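Local atomic coordinates of GTPase-activating protein skywalker (Drosophila melanogaster, PDB entry 5HJQ), a protein that acts as a GTPase-activating protein for Rab35 in synaptic vesicle protein recycling and binds phosphoinositides through its TBC domain. Residues N99-N104 against Y294-I299; V288-C293 against K300-V305. One frame throughout, in Å; residues are numbered along the deposited sequence.

Contact 1: residues N99-N104 against Y294-I299; sequences NILREN and YFHEGI. With I3P (D-myo-inositol-1,4,5-triphosphate), chain B.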
loop_
_atom_site.group_PDB
_atom_site.type_symbol
_atom_site.label_atom_id
_atom_site.label_comp_id
_atom_site.label_asym_id
_atom_site.label_seq_id
_atom_site.Cartn_x
_atom_site.Cartn_y
_atom_site.Cartn_z
ATOM N N ASN A 99 13.633 -11.961 -3.113
ATOM C CA ASN A 99 13.395 -13.119 -2.260
ATOM C C ASN A 99 13.820 -12.886 -0.817
ATOM O O ASN A 99 13.193 -13.397 0.105
ATOM C CB ASN A 99 14.106 -14.348 -2.827
ATOM C CG ASN A 99 13.320 -15.006 -3.950
ATOM O OD1 ASN A 99 12.380 -15.761 -3.701
ATOM N ND2 ASN A 99 13.699 -14.719 -5.191
ATOM N N ILE A 100 14.880 -12.110 -0.622
ATOM C CA ILE A 100 15.314 -11.755 0.725
ATOM C C ILE A 100 14.235 -10.927 1.411
ATOM O O ILE A 100 13.889 -11.169 2.568
ATOM C CB ILE A 100 16.640 -10.971 0.711
ATOM C CG1 ILE A 100 17.798 -11.900 0.346
ATOM C CG2 ILE A 100 16.896 -10.315 2.061
ATOM C CD1 ILE A 100 19.023 -11.175 -0.129
ATOM N N LEU A 101 13.700 -9.956 0.679
ATOM C CA LEU A 101 12.642 -9.098 1.194
ATOM C C LEU A 101 11.396 -9.901 1.563
ATOM O O LEU A 101 10.715 -9.589 2.540
ATOM C CB LEU A 101 12.287 -8.023 0.169
ATOM C CG LEU A 101 13.366 -6.968 -0.079
ATOM C CD1 LEU A 101 13.093 -6.235 -1.376
ATOM C CD2 LEU A 101 13.458 -5.986 1.088
ATOM N N ARG A 102 11.113 -10.940 0.781
ATOM C CA ARG A 102 9.950 -11.788 1.031
ATOM C C ARG A 102 10.105 -12.640 2.290
ATOM O O ARG A 102 9.138 -12.860 3.018
ATOM C CB ARG A 102 9.674 -12.697 -0.173
ATOM C CG ARG A 102 9.187 -11.971 -1.420
ATOM C CD ARG A 102 8.898 -12.948 -2.553
ATOM N NE ARG A 102 8.483 -12.271 -3.779
ATOM C CZ ARG A 102 8.116 -12.902 -4.891
ATOM N NH1 ARG A 102 8.110 -14.226 -4.931
ATOM N NH2 ARG A 102 7.748 -12.210 -5.961
ATOM N N GLU A 103 11.324 -13.110 2.552
ATOM C CA GLU A 103 11.536 -14.089 3.618
ATOM C C GLU A 103 12.119 -13.517 4.910
ATOM O O GLU A 103 11.889 -14.070 5.991
ATOM C CB GLU A 103 12.431 -15.220 3.117
ATOM C CG GLU A 103 12.079 -15.708 1.726
ATOM C CD GLU A 103 11.938 -17.218 1.653
ATOM O OE1 GLU A 103 11.661 -17.833 2.706
ATOM O OE2 GLU A 103 12.081 -17.788 0.547
ATOM N N ASN A 104 12.857 -12.416 4.808
ATOM C CA ASN A 104 13.417 -11.787 5.998
ATOM C C ASN A 104 12.394 -10.904 6.706
ATOM O O ASN A 104 12.027 -9.834 6.214
ATOM C CB ASN A 104 14.661 -10.968 5.650
ATOM C CG ASN A 104 15.891 -11.833 5.447
ATOM O OD1 ASN A 104 16.791 -11.875 6.294
ATOM N ND2 ASN A 104 15.939 -12.531 4.321
ATOM N N TYR A 294 6.677 -4.376 -1.551
ATOM C CA TYR A 294 5.993 -3.436 -2.436
ATOM C C TYR A 294 6.934 -2.389 -3.026
ATOM O O TYR A 294 6.865 -2.091 -4.220
ATOM C CB TYR A 294 4.853 -2.752 -1.676
ATOM C CG TYR A 294 4.259 -1.532 -2.351
ATOM C CD1 TYR A 294 3.364 -1.663 -3.407
ATOM C CD2 TYR A 294 4.577 -0.249 -1.916
ATOM C CE1 TYR A 294 2.815 -0.556 -4.018
ATOM C CE2 TYR A 294 4.032 0.868 -2.525
ATOM C CZ TYR A 294 3.142 0.701 -3.575
ATOM O OH TYR A 294 2.581 1.792 -4.201
ATOM N N PHE A 295 7.819 -1.845 -2.191
ATOM C CA PHE A 295 8.762 -0.817 -2.632
ATOM C C PHE A 295 9.801 -1.372 -3.605
ATOM O O PHE A 295 10.584 -0.618 -4.186
ATOM C CB PHE A 295 9.477 -0.179 -1.433
ATOM C CG PHE A 295 8.589 0.684 -0.585
ATOM C CD1 PHE A 295 7.580 1.436 -1.161
ATOM C CD2 PHE A 295 8.758 0.739 0.790
ATOM C CE1 PHE A 295 6.758 2.231 -0.386
ATOM C CE2 PHE A 295 7.935 1.533 1.572
ATOM C CZ PHE A 295 6.931 2.276 0.981
ATOM N N HIS A 296 9.806 -2.690 -3.776
ATOM C CA HIS A 296 10.750 -3.346 -4.673
ATOM C C HIS A 296 10.053 -3.883 -5.921
ATOM O O HIS A 296 10.541 -3.712 -7.039
ATOM C CB HIS A 296 11.466 -4.483 -3.942
ATOM C CG HIS A 296 12.560 -5.127 -4.740
ATOM N ND1 HIS A 296 13.606 -4.412 -5.279
ATOM C CD2 HIS A 296 12.770 -6.419 -5.079
ATOM C CE1 HIS A 296 14.412 -5.236 -5.927
ATOM N NE2 HIS A 296 13.927 -6.461 -5.819
ATOM N N GLU A 297 8.907 -4.528 -5.721
ATOM C CA GLU A 297 8.191 -5.188 -6.809
ATOM C C GLU A 297 7.135 -4.293 -7.442
ATOM O O GLU A 297 6.991 -4.262 -8.663
ATOM C CB GLU A 297 7.537 -6.475 -6.306
ATOM C CG GLU A 297 8.484 -7.409 -5.574
ATOM C CD GLU A 297 7.851 -8.751 -5.271
ATOM O OE1 GLU A 297 7.253 -9.349 -6.195
ATOM O OE2 GLU A 297 7.952 -9.208 -4.110
ATOM N N GLY A 298 6.388 -3.576 -6.612
ATOM C CA GLY A 298 5.343 -2.703 -7.113
ATOM C C GLY A 298 3.961 -3.119 -6.657
ATOM O O GLY A 298 3.818 -3.854 -5.682
ATOM N N ILE A 299 2.943 -2.669 -7.386
ATOM C CA ILE A 299 1.551 -2.800 -6.958
ATOM C C ILE A 299 1.027 -4.238 -7.024
ATOM O O ILE A 299 -0.013 -4.557 -6.446
ATOM C CB ILE A 299 0.630 -1.891 -7.812
ATOM C CG1 ILE A 299 -0.737 -1.699 -7.143
ATOM C CG2 ILE A 299 0.487 -2.444 -9.223
ATOM C CD1 ILE A 299 -1.710 -0.879 -7.961
HETATM C C1 I3P B . 5.149 -15.729 -12.245
HETATM C C2 I3P B . 6.005 -15.933 -13.483
HETATM C C3 I3P B . 6.400 -14.611 -14.144
HETATM C C4 I3P B . 6.548 -13.387 -13.240
HETATM C C5 I3P B . 6.179 -13.502 -11.764
HETATM C C6 I3P B . 5.941 -14.931 -11.256
HETATM O O1 I3P B . 4.786 -16.974 -11.617
HETATM O O2 I3P B . 7.170 -16.610 -13.115
HETATM O O3 I3P B . 7.638 -14.803 -14.824
HETATM O O4 I3P B . 5.741 -12.339 -13.813
HETATM O O5 I3P B . 7.211 -12.921 -11.003
HETATM O O6 I3P B . 5.224 -14.894 -10.026
HETATM P P1 I3P B . 4.574 -18.320 -12.469
HETATM O O11 I3P B . 5.889 -18.829 -12.943
HETATM O O12 I3P B . 3.946 -19.364 -11.574
HETATM O O13 I3P B . 3.637 -18.061 -13.664
HETATM P P4 I3P B . 6.495 -11.071 -14.448
HETATM O O41 I3P B . 7.986 -11.312 -14.423
HETATM O O42 I3P B . 6.160 -9.827 -13.623
HETATM O O43 I3P B . 6.023 -10.865 -15.907
HETATM P P5 I3P B . 6.886 -12.332 -9.579
HETATM O O51 I3P B . 8.012 -11.475 -9.130
HETATM O O52 I3P B . 5.633 -11.498 -9.650
HETATM O O53 I3P B . 6.690 -13.446 -8.584
#
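Arg-102 and Glu-297 meet in a side-on salt bridge, NE and NH2 of the guanidinium each taking one carboxylate oxygen. The NH2 to OE1 bond of Arg-102 and Glu-297 is 2.9 Å long, and Arg-102 NE lies 3.1 Å from Glu-297 OE2. Both bonds are nearly straight and stay in the guanidinium plane, but the carboxylate is turned 28° against it, so both nitrogens stand out of the carboxylate plane. The same NH2 donates a second, almost linear bond to the 5-phosphate of the inositol trisphosphate, 3.1 Å from Arg-102 NH2 to O53. Beside this polar end, Leu-101 CD1 presses on His-296 CB at 3.5 Å and comes obliquely to the ring.

Behind this shell, the Arg-102 chain runs extended from CG to NE (chi2 and chi3 both -178°), which carries the guanidinium from helix 94-103 to the end of helix 284-297. Phe-355 packs against both Arg-102 and Glu-297, while Gln-123 and the Lys-94 carbonyl hold the two ring nitrogens of His-296. A leucine in place of the arginine would probably leave the Glu-297 carboxylate without its mate and next to the phosphate. With its guanidinium shared between carboxylate and phosphate, Arg-102 probably offsets the negative charge that Glu-297 brings into the lipid-headgroup pocket.

Contact 2: residues V288-C293 against K300-V305; sequences VRIMDC and KVLYRV. With I3P (D-myo-inositol-1,4,5-triphosphate), chain B.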
loop_
_atom_site.group_PDB
_atom_site.type_symbol
_atom_site.label_atom_id
_atom_site.label_comp_id
_atom_site.label_asym_id
_atom_site.label_seq_id
_atom_site.Cartn_x
_atom_site.Cartn_y
_atom_site.Cartn_z
ATOM N N VAL A 288 3.827 -3.128 7.168
ATOM C CA VAL A 288 5.258 -2.868 7.070
ATOM C C VAL A 288 5.971 -3.923 6.227
ATOM O O VAL A 288 6.710 -3.589 5.300
ATOM C CB VAL A 288 5.906 -2.803 8.465
ATOM C CG1 VAL A 288 7.415 -2.741 8.346
ATOM C CG2 VAL A 288 5.377 -1.601 9.232
ATOM N N ARG A 289 5.741 -5.192 6.547
ATOM C CA ARG A 289 6.312 -6.284 5.768
ATOM C C ARG A 289 5.849 -6.217 4.313
ATOM O O ARG A 289 6.620 -6.501 3.396
ATOM C CB ARG A 289 5.938 -7.634 6.378
ATOM C CG ARG A 289 6.578 -7.906 7.725
ATOM C CD ARG A 289 8.078 -8.113 7.593
ATOM N NE ARG A 289 8.415 -9.296 6.806
ATOM C CZ ARG A 289 8.946 -9.255 5.588
ATOM N NH1 ARG A 289 9.206 -8.089 5.016
ATOM N NH2 ARG A 289 9.224 -10.379 4.942
ATOM N N ILE A 290 4.590 -5.835 4.107
ATOM C CA ILE A 290 4.052 -5.669 2.761
ATOM C C ILE A 290 4.775 -4.545 2.022
ATOM O O ILE A 290 5.132 -4.686 0.853
ATOM C CB ILE A 290 2.536 -5.376 2.785
ATOM C CG1 ILE A 290 1.761 -6.595 3.282
ATOM C CG2 ILE A 290 2.038 -4.983 1.404
ATOM C CD1 ILE A 290 0.267 -6.375 3.365
ATOM N N MET A 291 4.991 -3.430 2.711
ATOM C CA MET A 291 5.717 -2.305 2.124
ATOM C C MET A 291 7.138 -2.682 1.713
ATOM O O MET A 291 7.636 -2.194 0.696
ATOM C CB MET A 291 5.753 -1.127 3.098
ATOM C CG MET A 291 4.419 -0.391 3.226
ATOM S SD MET A 291 3.729 0.144 1.642
ATOM C CE MET A 291 2.327 -0.958 1.504
ATOM N N ASP A 292 7.777 -3.546 2.501
ATOM C CA ASP A 292 9.119 -4.041 2.189
ATOM C C ASP A 292 9.215 -4.591 0.771
ATOM O O ASP A 292 10.118 -4.234 0.014
ATOM C CB ASP A 292 9.545 -5.131 3.179
ATOM C CG ASP A 292 9.873 -4.581 4.554
ATOM O OD1 ASP A 292 10.192 -3.377 4.658
ATOM O OD2 ASP A 292 9.816 -5.360 5.531
ATOM N N CYS A 293 8.280 -5.467 0.420
ATOM C CA CYS A 293 8.268 -6.080 -0.902
ATOM C C CYS A 293 7.695 -5.134 -1.951
ATOM O O CYS A 293 8.173 -5.085 -3.086
ATOM C CB CYS A 293 7.470 -7.383 -0.871
ATOM S SG CYS A 293 8.104 -8.599 0.316
ATOM N N LYS A 300 1.742 -5.107 -7.730
ATOM C CA LYS A 300 1.317 -6.497 -7.862
ATOM C C LYS A 300 1.298 -7.201 -6.512
ATOM O O LYS A 300 0.442 -8.055 -6.261
ATOM C CB LYS A 300 2.221 -7.251 -8.833
ATOM C CG LYS A 300 1.735 -8.658 -9.135
ATOM C CD LYS A 300 2.498 -9.272 -10.290
ATOM C CE LYS A 300 2.628 -10.772 -10.117
ATOM N NZ LYS A 300 3.383 -11.405 -11.234
ATOM N N VAL A 301 2.242 -6.829 -5.649
ATOM C CA VAL A 301 2.289 -7.327 -4.282
ATOM C C VAL A 301 0.963 -7.051 -3.588
ATOM O O VAL A 301 0.439 -7.898 -2.867
ATOM C CB VAL A 301 3.451 -6.680 -3.479
ATOM C CG1 VAL A 301 3.299 -6.950 -1.986
ATOM C CG2 VAL A 301 4.794 -7.187 -3.982
ATOM N N LEU A 302 0.422 -5.860 -3.821
ATOM C CA LEU A 302 -0.861 -5.477 -3.248
ATOM C C LEU A 302 -1.998 -6.307 -3.840
ATOM O O LEU A 302 -2.945 -6.648 -3.134
ATOM C CB LEU A 302 -1.124 -3.987 -3.470
ATOM C CG LEU A 302 -0.089 -3.051 -2.837
ATOM C CD1 LEU A 302 -0.544 -1.597 -2.905
ATOM C CD2 LEU A 302 0.207 -3.454 -1.398
ATOM N N TYR A 303 -1.902 -6.618 -5.132
ATOM C CA TYR A 303 -2.883 -7.485 -5.789
ATOM C C TYR A 303 -2.928 -8.831 -5.082
ATOM O O TYR A 303 -4.001 -9.334 -4.752
ATOM C CB TYR A 303 -2.553 -7.710 -7.271
ATOM C CG TYR A 303 -2.683 -6.506 -8.184
ATOM C CD1 TYR A 303 -3.099 -5.273 -7.703
ATOM C CD2 TYR A 303 -2.394 -6.615 -9.541
ATOM C CE1 TYR A 303 -3.217 -4.179 -8.546
ATOM C CE2 TYR A 303 -2.511 -5.531 -10.391
ATOM C CZ TYR A 303 -2.923 -4.316 -9.891
ATOM O OH TYR A 303 -3.041 -3.243 -10.745
ATOM N N ARG A 304 -1.748 -9.400 -4.853
ATOM C CA ARG A 304 -1.614 -10.706 -4.217
ATOM C C ARG A 304 -2.268 -10.747 -2.841
ATOM O O ARG A 304 -3.031 -11.660 -2.538
ATOM C CB ARG A 304 -0.138 -11.090 -4.087
ATOM C CG ARG A 304 0.621 -11.216 -5.396
ATOM C CD ARG A 304 2.109 -11.460 -5.130
ATOM N NE ARG A 304 2.830 -11.851 -6.335
ATOM C CZ ARG A 304 2.838 -13.083 -6.829
ATOM N NH1 ARG A 304 2.160 -14.047 -6.219
ATOM N NH2 ARG A 304 3.518 -13.351 -7.934
ATOM N N VAL A 305 -1.959 -9.754 -2.013
ATOM C CA VAL A 305 -2.460 -9.697 -0.644
ATOM C C VAL A 305 -3.983 -9.562 -0.630
ATOM O O VAL A 305 -4.660 -10.073 0.264
ATOM C CB VAL A 305 -1.811 -8.527 0.132
ATOM C CG1 VAL A 305 -2.346 -8.453 1.552
ATOM C CG2 VAL A 305 -0.298 -8.684 0.146
HETATM C C1 I3P B . 5.149 -15.729 -12.245
HETATM C C2 I3P B . 6.005 -15.933 -13.483
HETATM C C3 I3P B . 6.400 -14.611 -14.144
HETATM C C4 I3P B . 6.548 -13.387 -13.240
HETATM C C5 I3P B . 6.179 -13.502 -11.764
HETATM C C6 I3P B . 5.941 -14.931 -11.256
HETATM O O1 I3P B . 4.786 -16.974 -11.617
HETATM O O2 I3P B . 7.170 -16.610 -13.115
HETATM O O3 I3P B . 7.638 -14.803 -14.824
HETATM O O4 I3P B . 5.741 -12.339 -13.813
HETATM O O5 I3P B . 7.211 -12.921 -11.003
HETATM O O6 I3P B . 5.224 -14.894 -10.026
HETATM P P1 I3P B . 4.574 -18.320 -12.469
HETATM O O11 I3P B . 5.889 -18.829 -12.943
HETATM O O12 I3P B . 3.946 -19.364 -11.574
HETATM O O13 I3P B . 3.637 -18.061 -13.664
HETATM P P4 I3P B . 6.495 -11.071 -14.448
HETATM O O41 I3P B . 7.986 -11.312 -14.423
HETATM O O42 I3P B . 6.160 -9.827 -13.623
HETATM O O43 I3P B . 6.023 -10.865 -15.907
HETATM P P5 I3P B . 6.886 -12.332 -9.579
HETATM O O51 I3P B . 8.012 -11.475 -9.130
HETATM O O52 I3P B . 5.633 -11.498 -9.650
HETATM O O53 I3P B . 6.690 -13.446 -8.584
#
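Ile-290 is the hub of the apolar contact, its two branches serving different partners on helix 300-317. CG2, set anti to the backbone N by a chi1 of -67°, packs against Leu-302: Ile-290 CG2 and Leu-302 CD2 are 3.7 Å apart. The same methyl lies 4.1 Å from CG1 of Val-301, whose side chain lies alongside that of Ile-290 but points the other way. The other branch meets Val-305 tip to tip, with Ile-290 CD1 3.8 Å from Val-305 CG1. Val-301 divides its methyls between two neighbours, since CG2 turns to Cys-293 and rests 4.1 Å from Cys-293 CB. Met-291 adds a looser touch of its CE on Leu-302. All six of these side chains are buried.

The two segments belong to a helical hairpin of the all-helical TBC domain: helix 284-297 and helix 300-317 follow each other through a very short connection, and the short segments run roughly antiparallel, at 139°, with axes 9.8 Å apart.

Polar groups lie off this apolar seam. On helix 284-297, Arg-289 NH1 reaches OD2 of Asp-292 at 2.8 Å in a bent salt bridge that uses the anti lone pair; Arg-113 forms a second salt bridge to this oxygen, and Trp-117 bonds to OD1. Helix 300-317 instead sends Lys-300 and Arg-304 to the inositol trisphosphate. Arg-304 NH2 donates to O52 of the 5-phosphate at 3.3 Å, and the hydroxyl oxygen O6 lies at the edge of its guanidinium. Lys-300 NZ probably bonds to O52 as well, but the modelled place of the amine is doubtful. Carbonyls of Ala-354 and Ile-357 hold Arg-304 NH1, steadying the guanidinium beside the phosphate.

Overall arrangement
Helix 284-297 is common to both contacts: its C-terminal end faces helix 94-103 in contact 1, and the preceding turns face helix 300-317 in contact 2. The two centres lie about 7 Å apart. Arg-289 of contact 2 joins them, its NH2 standing 2.9 Å from Leu-101 O in a probable hydrogen bond, and Cys-293 SG lies 3.6 Å from the same carbonyl oxygen. Both contacts also converge on the 5-phosphate of the inositol trisphosphate, which receives Arg-102 from contact 1 and Arg-304, probably with Lys-300, from contact 2. Lys-98 and Arg-358 complete the basic surroundings of the ligand in this phosphoinositide-binding pocket.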